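Local structure of minor fimbrium subunit Mfa5 (Porphyromonas gingivalis ATCC 33277, 6TO1) at residues A[104-109]-A[470-475]; A[528-533]-A[575-580]. The protein serves as an accessory tip subunit of the minor (Mfa1) fimbriae, which mediate biofilm formation and adhesion to host cells and other oral bacteria. All coordinates share one frame; numbering follows the deposited sequence.

Interaction 1. Residues A[104-109]-A[470-475]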
loop_
_atom_site.group_PDB
_atom_site.type_symbol
_atom_site.label_atom_id
_atom_site.label_comp_id
_atom_site.label_asym_id
_atom_site.label_seq_id
_atom_site.Cartn_x
_atom_site.Cartn_y
_atom_site.Cartn_z
ATOM N N ASP A 104 26.210 -14.172 -22.977
ATOM C CA ASP A 104 25.228 -14.814 -23.826
ATOM C C ASP A 104 25.953 -15.408 -25.036
ATOM O O ASP A 104 26.731 -14.702 -25.693
ATOM C CB ASP A 104 24.154 -13.838 -24.287
ATOM C CG ASP A 104 23.013 -14.529 -25.020
ATOM O OD1 ASP A 104 21.861 -14.542 -24.520
ATOM O OD2 ASP A 104 23.251 -15.063 -26.126
ATOM N N PRO A 105 25.730 -16.678 -25.354
ATOM C CA PRO A 105 26.509 -17.312 -26.433
ATOM C C PRO A 105 26.066 -16.904 -27.831
ATOM O O PRO A 105 26.886 -16.855 -28.753
ATOM C CB PRO A 105 26.272 -18.811 -26.200
ATOM C CG PRO A 105 24.878 -18.870 -25.630
ATOM C CD PRO A 105 24.700 -17.585 -24.805
ATOM N N GLU A 106 24.776 -16.591 -27.994
ATOM C CA GLU A 106 24.279 -16.184 -29.304
ATOM C C GLU A 106 24.801 -14.809 -29.706
ATOM O O GLU A 106 25.114 -14.575 -30.878
ATOM C CB GLU A 106 22.759 -16.189 -29.299
ATOM C CG GLU A 106 22.165 -17.583 -29.346
ATOM C CD GLU A 106 20.657 -17.564 -29.368
ATOM O OE1 GLU A 106 20.041 -17.776 -28.300
ATOM O OE2 GLU A 106 20.087 -17.331 -30.454
ATOM N N ASN A 107 24.872 -13.878 -28.760
ATOM C CA ASN A 107 25.295 -12.511 -29.043
ATOM C C ASN A 107 25.743 -11.913 -27.725
ATOM O O ASN A 107 24.907 -11.688 -26.838
ATOM C CB ASN A 107 24.171 -11.704 -29.685
ATOM C CG ASN A 107 24.587 -10.273 -30.017
ATOM O OD1 ASN A 107 25.597 -9.749 -29.517
ATOM N ND2 ASN A 107 23.794 -9.625 -30.870
ATOM N N PRO A 108 27.044 -11.641 -27.558
ATOM C CA PRO A 108 27.521 -11.137 -26.268
ATOM C C PRO A 108 27.026 -9.746 -25.951
ATOM O O PRO A 108 27.149 -9.320 -24.799
ATOM C CB PRO A 108 29.044 -11.161 -26.421
ATOM C CG PRO A 108 29.245 -10.970 -27.890
ATOM C CD PRO A 108 28.136 -11.730 -28.550
ATOM N N ASN A 109 26.519 -9.010 -26.939
ATOM C CA ASN A 109 25.937 -7.682 -26.694
ATOM C C ASN A 109 24.512 -7.923 -26.208
ATOM O O ASN A 109 23.539 -7.843 -26.953
ATOM C CB ASN A 109 25.981 -6.828 -27.955
ATOM C CG ASN A 109 27.414 -6.560 -28.431
ATOM O OD1 ASN A 109 28.182 -5.849 -27.792
ATOM N ND2 ASN A 109 27.752 -7.104 -29.591
ATOM N N ARG A 470 15.405 -10.134 -21.962
ATOM C CA ARG A 470 16.730 -9.944 -22.535
ATOM C C ARG A 470 16.640 -9.208 -23.866
ATOM O O ARG A 470 15.755 -9.486 -24.686
ATOM C CB ARG A 470 17.437 -11.284 -22.741
ATOM C CG ARG A 470 18.881 -11.154 -23.190
ATOM C CD ARG A 470 19.700 -12.428 -22.942
ATOM N NE ARG A 470 19.889 -12.656 -21.515
ATOM C CZ ARG A 470 20.677 -13.592 -20.999
ATOM N NH1 ARG A 470 21.379 -14.396 -21.797
ATOM N NH2 ARG A 470 20.780 -13.705 -19.686
ATOM N N ILE A 471 17.537 -8.248 -24.050
ATOM C CA ILE A 471 17.672 -7.539 -25.317
ATOM C C ILE A 471 19.041 -7.846 -25.914
ATOM O O ILE A 471 20.032 -8.037 -25.202
ATOM C CB ILE A 471 17.497 -6.005 -25.225
ATOM C CG1 ILE A 471 18.512 -5.383 -24.285
ATOM C CG2 ILE A 471 16.076 -5.643 -24.828
ATOM C CD1 ILE A 471 18.432 -3.859 -24.225
ATOM N N TYR A 472 19.090 -7.830 -27.239
ATOM C CA TYR A 472 20.339 -7.901 -27.972
ATOM C C TYR A 472 20.517 -6.633 -28.792
ATOM O O TYR A 472 19.547 -6.088 -29.329
ATOM C CB TYR A 472 20.357 -9.080 -28.951
ATOM C CG TYR A 472 20.353 -10.444 -28.339
ATOM C CD1 TYR A 472 21.337 -10.832 -27.454
ATOM C CD2 TYR A 472 19.363 -11.357 -28.669
ATOM C CE1 TYR A 472 21.335 -12.107 -26.904
ATOM C CE2 TYR A 472 19.352 -12.635 -28.113
ATOM C CZ TYR A 472 20.345 -12.997 -27.239
ATOM O OH TYR A 472 20.359 -14.255 -26.676
ATOM N N ALA A 473 21.763 -6.204 -28.946
ATOM C CA ALA A 473 22.077 -5.167 -29.931
ATOM C C ALA A 473 22.037 -5.742 -31.351
ATOM O O ALA A 473 22.544 -6.839 -31.601
ATOM C CB ALA A 473 23.450 -4.568 -29.665
ATOM N N ASP A 474 21.411 -4.998 -32.272
ATOM C CA ASP A 474 21.337 -5.321 -33.706
ATOM C C ASP A 474 22.455 -4.531 -34.387
ATOM O O ASP A 474 22.315 -3.334 -34.673
ATOM C CB ASP A 474 19.952 -4.973 -34.236
ATOM C CG ASP A 474 19.790 -5.205 -35.717
ATOM O OD1 ASP A 474 20.785 -5.422 -36.430
ATOM O OD2 ASP A 474 18.633 -5.152 -36.162
ATOM N N LEU A 475 23.606 -5.185 -34.582
ATOM C CA LEU A 475 24.802 -4.457 -35.001
ATOM C C LEU A 475 24.616 -3.791 -36.362
ATOM O O LEU A 475 25.096 -2.673 -36.583
ATOM C CB LEU A 475 26.002 -5.411 -35.042
ATOM C CG LEU A 475 26.749 -5.555 -33.716
ATOM C CD1 LEU A 475 25.863 -6.229 -32.667
ATOM C CD2 LEU A 475 28.065 -6.329 -33.854
#
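Tyr472 and Arg470 both donate a hydrogen bond to one carboxylate oxygen of Asp104, OD1, and around it the contact is tightest. The Tyr472 hydroxyl donates to Asp104 OD1 across 2.6 Å, the ring standing almost perpendicular to the carboxylate. Arg470 NH1 reaches the same OD1 at 2.8 Å from the opposite face of the carboxylate, forming a salt bridge in which the oxygen lies in the guanidinium plane. With CG anti to the backbone N (chi1 -172°), Asp104 swings its buried carboxylate over to this pair, while OD2 takes weak bonds from the backbone N of Glu106 and of Asn107. A second firm point is the backbone bond from Ala473 N to Asn109 O, 3.1 Å long, and the same Asn109 O also takes a CA-H...O contact from Tyr472 CA. This bond brings the loop onto strand 463-473 just where strand 110-119 begins its antiparallel pairing with it, continued by the backbone bonding of Ile471 with Trp111. These two neighbours in the sheet are far apart in sequence, and the von Willebrand factor A domain is inserted between them. Asn107 shapes the approach through an Asx turn, its OD1 accepting from Asn109 N at 2.8 Å, and its amide lies parallel to the Tyr472 ring, CB packing 3.7 Å from ring atom CD1. The grip slackens at partly exposed Asn107 ND2, whose bond to Ala473 O is weak and bent (130°). Farther out, exposed Glu106 only skirts the tyrosine hydroxyl and directs its carboxylate to Lys424, which also bonds that hydroxyl.

Interaction 2. Residues A[528-533]-A[575-580]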
loop_
_atom_site.group_PDB
_atom_site.type_symbol
_atom_site.label_atom_id
_atom_site.label_comp_id
_atom_site.label_asym_id
_atom_site.label_seq_id
_atom_site.Cartn_x
_atom_site.Cartn_y
_atom_site.Cartn_z
ATOM N N LEU A 528 27.825 -0.982 -26.689
ATOM C CA LEU A 528 28.145 -2.327 -27.144
ATOM C C LEU A 528 29.547 -2.721 -26.685
ATOM O O LEU A 528 30.453 -1.889 -26.601
ATOM C CB LEU A 528 28.062 -2.399 -28.672
ATOM C CG LEU A 528 26.702 -2.734 -29.255
ATOM C CD1 LEU A 528 25.726 -1.647 -28.844
ATOM C CD2 LEU A 528 26.800 -2.799 -30.751
ATOM N N GLY A 529 29.712 -4.002 -26.368
ATOM C CA GLY A 529 31.000 -4.512 -25.933
ATOM C C GLY A 529 31.788 -5.249 -27.015
ATOM O O GLY A 529 33.000 -5.425 -26.869
ATOM N N TYR A 530 31.118 -5.682 -28.084
ATOM C CA TYR A 530 31.744 -6.463 -29.155
ATOM C C TYR A 530 31.214 -6.080 -30.525
ATOM O O TYR A 530 30.008 -5.950 -30.723
ATOM C CB TYR A 530 31.512 -7.985 -28.949
ATOM C CG TYR A 530 32.098 -8.452 -27.643
ATOM C CD1 TYR A 530 33.407 -8.916 -27.562
ATOM C CD2 TYR A 530 31.366 -8.347 -26.459
ATOM C CE1 TYR A 530 33.954 -9.280 -26.351
ATOM C CE2 TYR A 530 31.901 -8.708 -25.260
ATOM C CZ TYR A 530 33.187 -9.178 -25.201
ATOM O OH TYR A 530 33.707 -9.540 -23.989
ATOM N N GLY A 531 32.121 -5.962 -31.497
ATOM C CA GLY A 531 31.749 -5.723 -32.869
ATOM C C GLY A 531 32.159 -6.883 -33.764
ATOM O O GLY A 531 32.605 -7.936 -33.292
ATOM N N VAL A 532 31.941 -6.683 -35.063
ATOM C CA VAL A 532 32.308 -7.670 -36.069
ATOM C C VAL A 532 32.949 -6.975 -37.256
ATOM O O VAL A 532 32.754 -5.784 -37.493
ATOM C CB VAL A 532 31.108 -8.494 -36.561
ATOM C CG1 VAL A 532 30.480 -9.272 -35.429
ATOM C CG2 VAL A 532 30.074 -7.604 -37.250
ATOM N N ILE A 533 33.720 -7.751 -38.023
ATOM C CA ILE A 533 34.247 -7.306 -39.304
ATOM C C ILE A 533 33.921 -8.385 -40.316
ATOM O O ILE A 533 34.358 -9.533 -40.170
ATOM C CB ILE A 533 35.757 -7.012 -39.247
ATOM C CG1 ILE A 533 35.966 -5.747 -38.419
ATOM C CG2 ILE A 533 36.345 -6.838 -40.661
ATOM C CD1 ILE A 533 37.411 -5.409 -38.046
ATOM N N GLY A 575 40.621 -11.226 -25.359
ATOM C CA GLY A 575 39.378 -10.522 -25.192
ATOM C C GLY A 575 38.350 -10.815 -26.258
ATOM O O GLY A 575 37.155 -10.604 -26.025
ATOM N N HIS A 576 38.775 -11.300 -27.414
ATOM C CA HIS A 576 37.837 -11.602 -28.481
ATOM C C HIS A 576 37.200 -12.960 -28.256
ATOM O O HIS A 576 37.727 -13.817 -27.545
ATOM C CB HIS A 576 38.564 -11.491 -29.816
ATOM C CG HIS A 576 39.370 -10.234 -29.923
ATOM N ND1 HIS A 576 38.830 -8.990 -29.694
ATOM C CD2 HIS A 576 40.685 -10.029 -30.179
ATOM C CE1 HIS A 576 39.767 -8.067 -29.829
ATOM N NE2 HIS A 576 40.902 -8.673 -30.127
ATOM N N ILE A 577 36.011 -13.121 -28.827
ATOM C CA ILE A 577 35.201 -14.308 -28.614
ATOM C C ILE A 577 34.945 -14.969 -29.960
ATOM O O ILE A 577 34.272 -14.389 -30.823
ATOM C CB ILE A 577 33.870 -13.975 -27.922
ATOM C CG1 ILE A 577 34.107 -13.315 -26.564
ATOM C CG2 ILE A 577 33.057 -15.228 -27.798
ATOM C CD1 ILE A 577 32.828 -12.660 -25.963
ATOM N N VAL A 578 35.432 -16.201 -30.120
ATOM C CA VAL A 578 35.215 -16.937 -31.364
ATOM C C VAL A 578 33.714 -17.034 -31.596
ATOM O O VAL A 578 32.947 -17.134 -30.631
ATOM C CB VAL A 578 35.842 -18.346 -31.348
ATOM C CG1 VAL A 578 37.256 -18.291 -30.840
ATOM C CG2 VAL A 578 34.985 -19.307 -30.527
ATOM N N PRO A 579 33.248 -17.039 -32.850
ATOM C CA PRO A 579 34.063 -16.948 -34.062
ATOM C C PRO A 579 34.293 -15.543 -34.618
ATOM O O PRO A 579 35.161 -15.368 -35.470
ATOM C CB PRO A 579 33.246 -17.767 -35.071
ATOM C CG PRO A 579 31.830 -17.523 -34.655
ATOM C CD PRO A 579 31.832 -17.296 -33.158
ATOM N N LYS A 580 33.546 -14.548 -34.132
ATOM C CA LYS A 580 33.473 -13.276 -34.830
ATOM C C LYS A 580 33.439 -12.031 -33.958
ATOM O O LYS A 580 33.480 -10.928 -34.517
ATOM C CB LYS A 580 32.221 -13.276 -35.730
ATOM C CG LYS A 580 30.911 -13.403 -34.946
ATOM C CD LYS A 580 29.797 -13.947 -35.806
ATOM C CE LYS A 580 28.525 -13.147 -35.658
ATOM N NZ LYS A 580 27.388 -13.846 -36.310
HETATM O O HOH W 1 36.187 -10.514 -23.720
HETATM O O HOH W 2 34.249 -10.298 -36.946
#
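Ile577 lays its terminal methyl on the ring of Tyr530 in a CH-pi contact, with CD1 3.9 Å from the Tyr530 ring centroid and displaced toward the CE1-CZ rim. The two side chains meet at about a right angle. Tyr530 CG lies anti to the carbonyl carbon (chi1 -60°), which sends the ring toward loop 575-580. In the ring plane, the carbonyl O of Gly575 stands 3.5 Å from Tyr530 CE1, and water 1 links that same oxygen to the phenolic OH, 2.7 Å from Tyr530 OH. The loop therefore meets the ring both over one face and at its edge. At the other end, Val532 CG1 touches the carbonyl O of Lys580 at 3.5 Å, and the first part of the Lys580 side chain runs beside Val532, CG 4.2 Å from Val532 CG1, before its end leads away. The backbones do not bond directly here: Gly531 O and Lys580 O, both acceptors, face each other at 3.3 Å, and water 2 fills in by accepting from Ile533 N (2.8 Å) and donating to Lys580 O. Residues 577-580 form a type VI beta-turn around the cis peptide before Pro579, closed by a weak bond from Lys580 N to Ile577 O. The turn belongs to the connection between strands 565-568 and 582-583, both antiparallel partners of strand 530-539 in a mixed sheet. Next to the contact, Gly531 pairs with Ile582 and Ile533 with Phe569, fixing the strand from which Tyr530 and Val532 project. His576 turns away from that strand, and its ND1 bonds Lys583 N. The Tyr530 side chain also touches Met103 and Lys583.

The centres of the two interactions lie about 11 Å apart, on the same side of the chain's centre, and they come in series, interaction 1 closing before interaction 2 opens. The first belongs to the antiparallel sheet containing strands 110-119 and 463-473, the second to the mixed sheet built on strand 530-539. Asn109 joins them directly: its OD1 probably accepts from Gly529 N, and its ND2 probably donates to Tyr530 O. Pro108 packs on Tyr530 alongside, while Leu475, opening helix 475-480, touches Leu528 and Val532. Loop 104-109 therefore ties together two sheets of this elongated protein, well away from the metal-binding von Willebrand factor A domain.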